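Local structure of putative ketosteroid isomerase (Parabacteroides distasonis ATCC 8503, 3KE7) at residues L69-V81 / V90-K102. The protein is of unconfirmed function but probably binds a small molecule in an NTF2-like pocket, perhaps acting as a ketosteroid isomerase. Sequence-based numbering, arbitrary orientation.
Sequences LPPADHFDMIRPV and VLTFNLDSYLSDK. With BCN (bicine), chain F.
Selenomethionine Met-77 lays its end over one face of the Phe-93 ring, a Met-aromatic contact: CE sits 3.8 Å from the ring centroid and 12° off the normal, with SE farther out over the same face. The bend at chi3 (-68°) turns this methyl back onto the ring after an otherwise extended chain. On the sheet face that carries Met-77, Phe-75, Leu-95 and Ser-97, Leu-95 CD1 packs 3.7 Å from Phe-75 CD1, and Leu-27 of helix 15-28 touches both Phe-75 and Met-77. The other branch of Leu-95, CD2, faces bicine; Ser-97, Pro-71 and Leu-69 also border this ligand pocket, Pro-71 CD coming within 3.3 Å of bicine O4. Strands 74-85 and 88-99 form an antiparallel hairpin, 74-85 being outermost within this chain in the curved sheet, which wraps against helices in the cone-like NTF2 fold. Paired backbone bonds join Asp-76 to Asp-96, Ile-78 to Asn-94 and Val-81 to Thr-92; a beta bulge between Ile-78 and Val-81 shifts the register by one. On the sheet's other face, Asp-76 OD2 lies at the Tyr-98 ring edge, 3.6 Å from CE1, the carboxylate and ring planes 69° apart. One water donates to Asp-76 OD2 and Asp-96 OD2 and accepts from Tyr-98 OH, bridging two probably like-charged carboxylates; Lys-105 pairs with Asp-96 OD1. Ile-78 CD1 lies against the Asp-96 carboxylate, 3.6 Å from CG and each oxygen. A second water donates to Ile-78 O and Asn-94 OD1; OD1 also accepts from Lys-53 N of the second subunit, while Asn-107 OD1 and Trp-106 O accept from Asn-94 ND2.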
loop_
_atom_site.group_PDB
_atom_site.type_symbol
_atom_site.label_atom_id
_atom_site.label_comp_id
_atom_site.label_asym_id
_atom_site.label_seq_id
_atom_site.Cartn_x
_atom_site.Cartn_y
_atom_site.Cartn_z
ATOM N N LEU B 69 -0.569 -9.424 20.824
ATOM C CA LEU B 69 0.050 -9.957 19.601
ATOM C C LEU B 69 1.170 -10.885 20.027
ATOM O O LEU B 69 1.727 -10.732 21.120
ATOM C CB LEU B 69 0.612 -8.821 18.707
ATOM C CG LEU B 69 -0.354 -7.756 18.195
ATOM C CD1 LEU B 69 0.458 -6.615 17.545
ATOM C CD2 LEU B 69 -1.371 -8.293 17.232
ATOM N N PRO B 70 1.510 -11.855 19.172
ATOM C CA PRO B 70 0.934 -12.132 17.888
ATOM C C PRO B 70 -0.451 -12.729 18.093
ATOM O O PRO B 70 -0.746 -13.260 19.202
ATOM C CB PRO B 70 1.916 -13.152 17.256
ATOM C CG PRO B 70 2.597 -13.803 18.404
ATOM C CD PRO B 70 2.602 -12.792 19.523
ATOM N N PRO B 71 -1.313 -12.618 17.071
ATOM C CA PRO B 71 -2.658 -13.174 17.154
ATOM C C PRO B 71 -2.699 -14.662 16.821
ATOM O O PRO B 71 -3.659 -15.321 17.168
ATOM C CB PRO B 71 -3.429 -12.364 16.106
ATOM C CG PRO B 71 -2.407 -12.057 15.083
ATOM C CD PRO B 71 -1.119 -11.827 15.847
ATOM N N ALA B 72 -1.665 -15.166 16.130
ATOM C CA ALA B 72 -1.639 -16.555 15.678
ATOM C C ALA B 72 -0.240 -17.187 15.705
ATOM O O ALA B 72 0.765 -16.592 15.251
ATOM C CB ALA B 72 -2.203 -16.645 14.237
ATOM N N ASP B 73 -0.191 -18.410 16.216
ATOM C CA ASP B 73 1.007 -19.212 16.120
ATOM C C ASP B 73 1.237 -19.606 14.708
ATOM O O ASP B 73 2.370 -19.643 14.268
ATOM C CB ASP B 73 0.908 -20.505 16.942
ATOM C CG ASP B 73 1.496 -20.377 18.310
ATOM O OD1 ASP B 73 2.453 -19.587 18.480
ATOM O OD2 ASP B 73 1.016 -21.084 19.222
ATOM N N HIS B 74 0.175 -19.951 13.979
ATOM C CA HIS B 74 0.368 -20.361 12.594
ATOM C C HIS B 74 -0.328 -19.470 11.556
ATOM O O HIS B 74 -1.426 -18.939 11.776
ATOM C CB HIS B 74 -0.004 -21.814 12.388
ATOM C CG HIS B 74 0.400 -22.334 11.045
ATOM N ND1 HIS B 74 1.697 -22.263 10.585
ATOM C CD2 HIS B 74 -0.319 -22.908 10.058
ATOM C CE1 HIS B 74 1.758 -22.776 9.369
ATOM N NE2 HIS B 74 0.547 -23.171 9.024
ATOM N N PHE B 75 0.362 -19.317 10.432
ATOM C CA PHE B 75 -0.083 -18.489 9.323
ATOM C C PHE B 75 0.658 -18.909 8.084
ATOM O O PHE B 75 1.745 -19.435 8.173
ATOM C CB PHE B 75 0.147 -16.992 9.623
ATOM C CG PHE B 75 1.605 -16.604 9.897
ATOM C CD1 PHE B 75 2.527 -16.483 8.860
ATOM C CD2 PHE B 75 2.032 -16.307 11.198
ATOM C CE1 PHE B 75 3.867 -16.080 9.117
ATOM C CE2 PHE B 75 3.355 -15.929 11.457
ATOM C CZ PHE B 75 4.273 -15.809 10.405
ATOM N N ASP B 76 0.033 -18.694 6.910
ATOM C CA ASP B 76 0.613 -18.998 5.604
ATOM C C ASP B 76 0.688 -17.685 4.799
ATOM O O ASP B 76 -0.364 -17.059 4.558
ATOM C CB ASP B 76 -0.281 -19.947 4.782
ATOM C CG ASP B 76 -0.461 -21.320 5.419
ATOM O OD1 ASP B 76 0.497 -21.856 6.026
ATOM O OD2 ASP B 76 -1.572 -21.879 5.270
HETATM N N MSE B 77 1.890 -17.326 4.330
HETATM C CA MSE B 77 2.087 -16.141 3.480
HETATM C C MSE B 77 1.994 -16.546 2.011
HETATM O O MSE B 77 2.835 -17.285 1.488
HETATM C CB MSE B 77 3.409 -15.431 3.801
HETATM C CG MSE B 77 3.700 -14.232 2.887
HETATM SE SE MSE B 77 5.314 -13.259 3.439
HETATM C CE MSE B 77 4.721 -12.506 5.156
ATOM N N ILE B 78 1.007 -15.977 1.306
ATOM C CA ILE B 78 0.634 -16.392 -0.007
ATOM C C ILE B 78 1.150 -15.465 -1.099
ATOM O O ILE B 78 0.862 -14.258 -1.055
ATOM C CB ILE B 78 -0.914 -16.457 -0.054
ATOM C CG1 ILE B 78 -1.423 -17.509 0.955
ATOM C CG2 ILE B 78 -1.406 -16.753 -1.443
ATOM C CD1 ILE B 78 -2.892 -17.369 1.334
ATOM N N ARG B 79 1.980 -16.007 -2.002
ATOM C CA ARG B 79 2.570 -15.296 -3.167
ATOM C C ARG B 79 3.179 -13.923 -2.818
ATOM O O ARG B 79 2.890 -12.940 -3.413
ATOM C CB ARG B 79 1.554 -15.135 -4.292
ATOM C CG ARG B 79 0.850 -16.448 -4.734
ATOM C CD ARG B 79 0.284 -16.358 -6.179
ATOM N NE ARG B 79 -0.401 -15.085 -6.453
ATOM C CZ ARG B 79 -1.676 -14.816 -6.182
ATOM N NH1 ARG B 79 -2.456 -15.716 -5.642
ATOM N NH2 ARG B 79 -2.161 -13.605 -6.425
ATOM N N PRO B 80 4.070 -13.892 -1.837
ATOM C CA PRO B 80 4.658 -12.604 -1.570
ATOM C C PRO B 80 5.454 -12.078 -2.765
ATOM O O PRO B 80 6.241 -12.858 -3.412
ATOM C CB PRO B 80 5.602 -12.892 -0.397
ATOM C CG PRO B 80 5.941 -14.365 -0.473
ATOM C CD PRO B 80 4.635 -14.982 -1.018
ATOM N N VAL B 81 5.283 -10.791 -3.058
ATOM C CA VAL B 81 5.965 -10.112 -4.105
ATOM C C VAL B 81 6.659 -8.896 -3.511
ATOM O O VAL B 81 6.059 -8.160 -2.693
ATOM C CB VAL B 81 4.968 -9.651 -5.180
ATOM C CG1 VAL B 81 5.629 -8.703 -6.202
ATOM C CG2 VAL B 81 4.300 -10.871 -5.897
ATOM N N VAL B 90 8.500 -2.549 -1.915
ATOM C CA VAL B 90 7.053 -2.718 -1.705
ATOM C C VAL B 90 6.772 -4.204 -1.603
ATOM O O VAL B 90 6.992 -4.932 -2.579
ATOM C CB VAL B 90 6.215 -2.118 -2.866
ATOM C CG1 VAL B 90 4.685 -2.215 -2.562
ATOM C CG2 VAL B 90 6.594 -0.647 -3.075
ATOM N N LEU B 91 6.346 -4.655 -0.423
ATOM C CA LEU B 91 5.991 -6.060 -0.175
ATOM C C LEU B 91 4.490 -6.212 -0.177
ATOM O O LEU B 91 3.776 -5.548 0.583
ATOM C CB LEU B 91 6.573 -6.519 1.159
ATOM C CG LEU B 91 6.057 -7.856 1.674
ATOM C CD1 LEU B 91 6.451 -9.034 0.741
ATOM C CD2 LEU B 91 6.548 -8.082 3.121
ATOM N N THR B 92 3.999 -7.064 -1.037
ATOM C CA THR B 92 2.563 -7.359 -1.088
ATOM C C THR B 92 2.366 -8.862 -0.917
ATOM O O THR B 92 3.146 -9.687 -1.435
ATOM C CB THR B 92 1.892 -6.882 -2.392
ATOM O OG1 THR B 92 2.623 -7.389 -3.499
ATOM C CG2 THR B 92 1.899 -5.340 -2.464
ATOM N N PHE B 93 1.319 -9.249 -0.194
ATOM C CA PHE B 93 1.040 -10.642 0.018
ATOM C C PHE B 93 -0.391 -10.817 0.538
ATOM O O PHE B 93 -1.040 -9.840 0.975
ATOM C CB PHE B 93 2.053 -11.278 1.002
ATOM C CG PHE B 93 2.114 -10.643 2.390
ATOM C CD1 PHE B 93 2.926 -9.550 2.617
ATOM C CD2 PHE B 93 1.423 -11.196 3.471
ATOM C CE1 PHE B 93 2.999 -8.965 3.883
ATOM C CE2 PHE B 93 1.509 -10.640 4.741
ATOM C CZ PHE B 93 2.293 -9.492 4.923
ATOM N N ASN B 94 -0.824 -12.072 0.522
ATOM C CA ASN B 94 -1.987 -12.491 1.234
ATOM C C ASN B 94 -1.517 -13.331 2.408
ATOM O O ASN B 94 -0.413 -13.915 2.346
ATOM C CB ASN B 94 -2.949 -13.234 0.299
ATOM C CG ASN B 94 -3.667 -12.284 -0.609
ATOM O OD1 ASN B 94 -3.247 -12.042 -1.737
ATOM N ND2 ASN B 94 -4.678 -11.610 -0.050
ATOM N N LEU B 95 -2.308 -13.379 3.455
ATOM C CA LEU B 95 -1.922 -14.115 4.644
ATOM C C LEU B 95 -3.095 -14.846 5.220
ATOM O O LEU B 95 -4.097 -14.237 5.522
ATOM C CB LEU B 95 -1.390 -13.156 5.709
ATOM C CG LEU B 95 -0.705 -13.795 6.964
ATOM C CD1 LEU B 95 0.650 -14.280 6.577
ATOM C CD2 LEU B 95 -0.580 -12.761 8.087
ATOM N N ASP B 96 -2.986 -16.168 5.360
ATOM C CA ASP B 96 -3.997 -16.937 6.115
ATOM C C ASP B 96 -3.481 -17.086 7.601
ATOM O O ASP B 96 -2.465 -17.664 7.803
ATOM C CB ASP B 96 -4.218 -18.309 5.481
ATOM C CG ASP B 96 -4.972 -18.262 4.155
ATOM O OD1 ASP B 96 -5.526 -17.213 3.762
ATOM O OD2 ASP B 96 -4.973 -19.317 3.490
ATOM N N SER B 97 -4.173 -16.454 8.546
ATOM C CA SER B 97 -3.829 -16.425 9.976
ATOM C C SER B 97 -4.763 -17.367 10.714
ATOM O O SER B 97 -5.964 -17.087 10.813
ATOM C CB SER B 97 -4.017 -14.995 10.519
ATOM O OG SER B 97 -3.601 -14.846 11.876
ATOM N N TYR B 98 -4.192 -18.407 11.302
ATOM C CA TYR B 98 -4.967 -19.427 12.035
ATOM C C TYR B 98 -5.074 -19.103 13.530
ATOM O O TYR B 98 -4.119 -19.294 14.279
ATOM C CB TYR B 98 -4.324 -20.777 11.812
ATOM C CG TYR B 98 -4.483 -21.265 10.390
ATOM C CD1 TYR B 98 -3.612 -20.850 9.371
ATOM C CD2 TYR B 98 -5.527 -22.122 10.049
ATOM C CE1 TYR B 98 -3.771 -21.280 8.076
ATOM C CE2 TYR B 98 -5.696 -22.554 8.749
ATOM C CZ TYR B 98 -4.825 -22.133 7.766
ATOM O OH TYR B 98 -5.007 -22.568 6.480
ATOM N N LEU B 99 -6.220 -18.543 13.929
ATOM C CA LEU B 99 -6.500 -18.243 15.334
ATOM C C LEU B 99 -7.125 -19.511 15.947
ATOM O O LEU B 99 -8.302 -19.811 15.681
ATOM C CB LEU B 99 -7.464 -17.041 15.472
ATOM C CG LEU B 99 -7.119 -15.722 14.749
ATOM C CD1 LEU B 99 -8.030 -14.593 15.232
ATOM C CD2 LEU B 99 -5.668 -15.332 14.949
ATOM N N SER B 100 -6.324 -20.252 16.727
ATOM C CA SER B 100 -6.739 -21.534 17.360
ATOM C C SER B 100 -7.559 -22.408 16.389
ATOM O O SER B 100 -6.977 -23.157 15.594
ATOM C CB SER B 100 -7.489 -21.295 18.681
ATOM N N ASP B 101 -8.893 -22.271 16.426
ATOM C CA ASP B 101 -9.798 -23.017 15.523
ATOM C C ASP B 101 -10.331 -22.177 14.331
ATOM O O ASP B 101 -11.035 -22.709 13.474
ATOM C CB ASP B 101 -10.986 -23.580 16.318
ATOM N N LYS B 102 -9.994 -20.881 14.275
ATOM C CA LYS B 102 -10.489 -19.989 13.200
ATOM C C LYS B 102 -9.366 -19.434 12.324
ATOM O O LYS B 102 -8.206 -19.409 12.717
ATOM C CB LYS B 102 -11.303 -18.833 13.790
HETATM N N1 BCN F . -2.260 -8.451 12.152
HETATM C C1 BCN F . -3.133 -7.394 12.683
HETATM C C2 BCN F . -4.218 -8.001 13.591
HETATM O O21 BCN F . -5.174 -7.297 13.981
HETATM O O22 BCN F . -4.114 -9.203 13.919
HETATM C C3 BCN F . -0.876 -7.968 12.009
HETATM C C4 BCN F . -0.141 -8.033 13.348
HETATM O O4 BCN F . -0.368 -9.356 13.859
HETATM C C5 BCN F . -2.780 -8.847 10.855
HETATM C C6 BCN F . -2.276 -10.221 10.495
HETATM O O6 BCN F . -2.458 -11.130 11.613
HETATM O O HOH W 1 -3.894 -21.639 4.255
HETATM O O HOH W 2 -0.951 -12.964 -2.826
#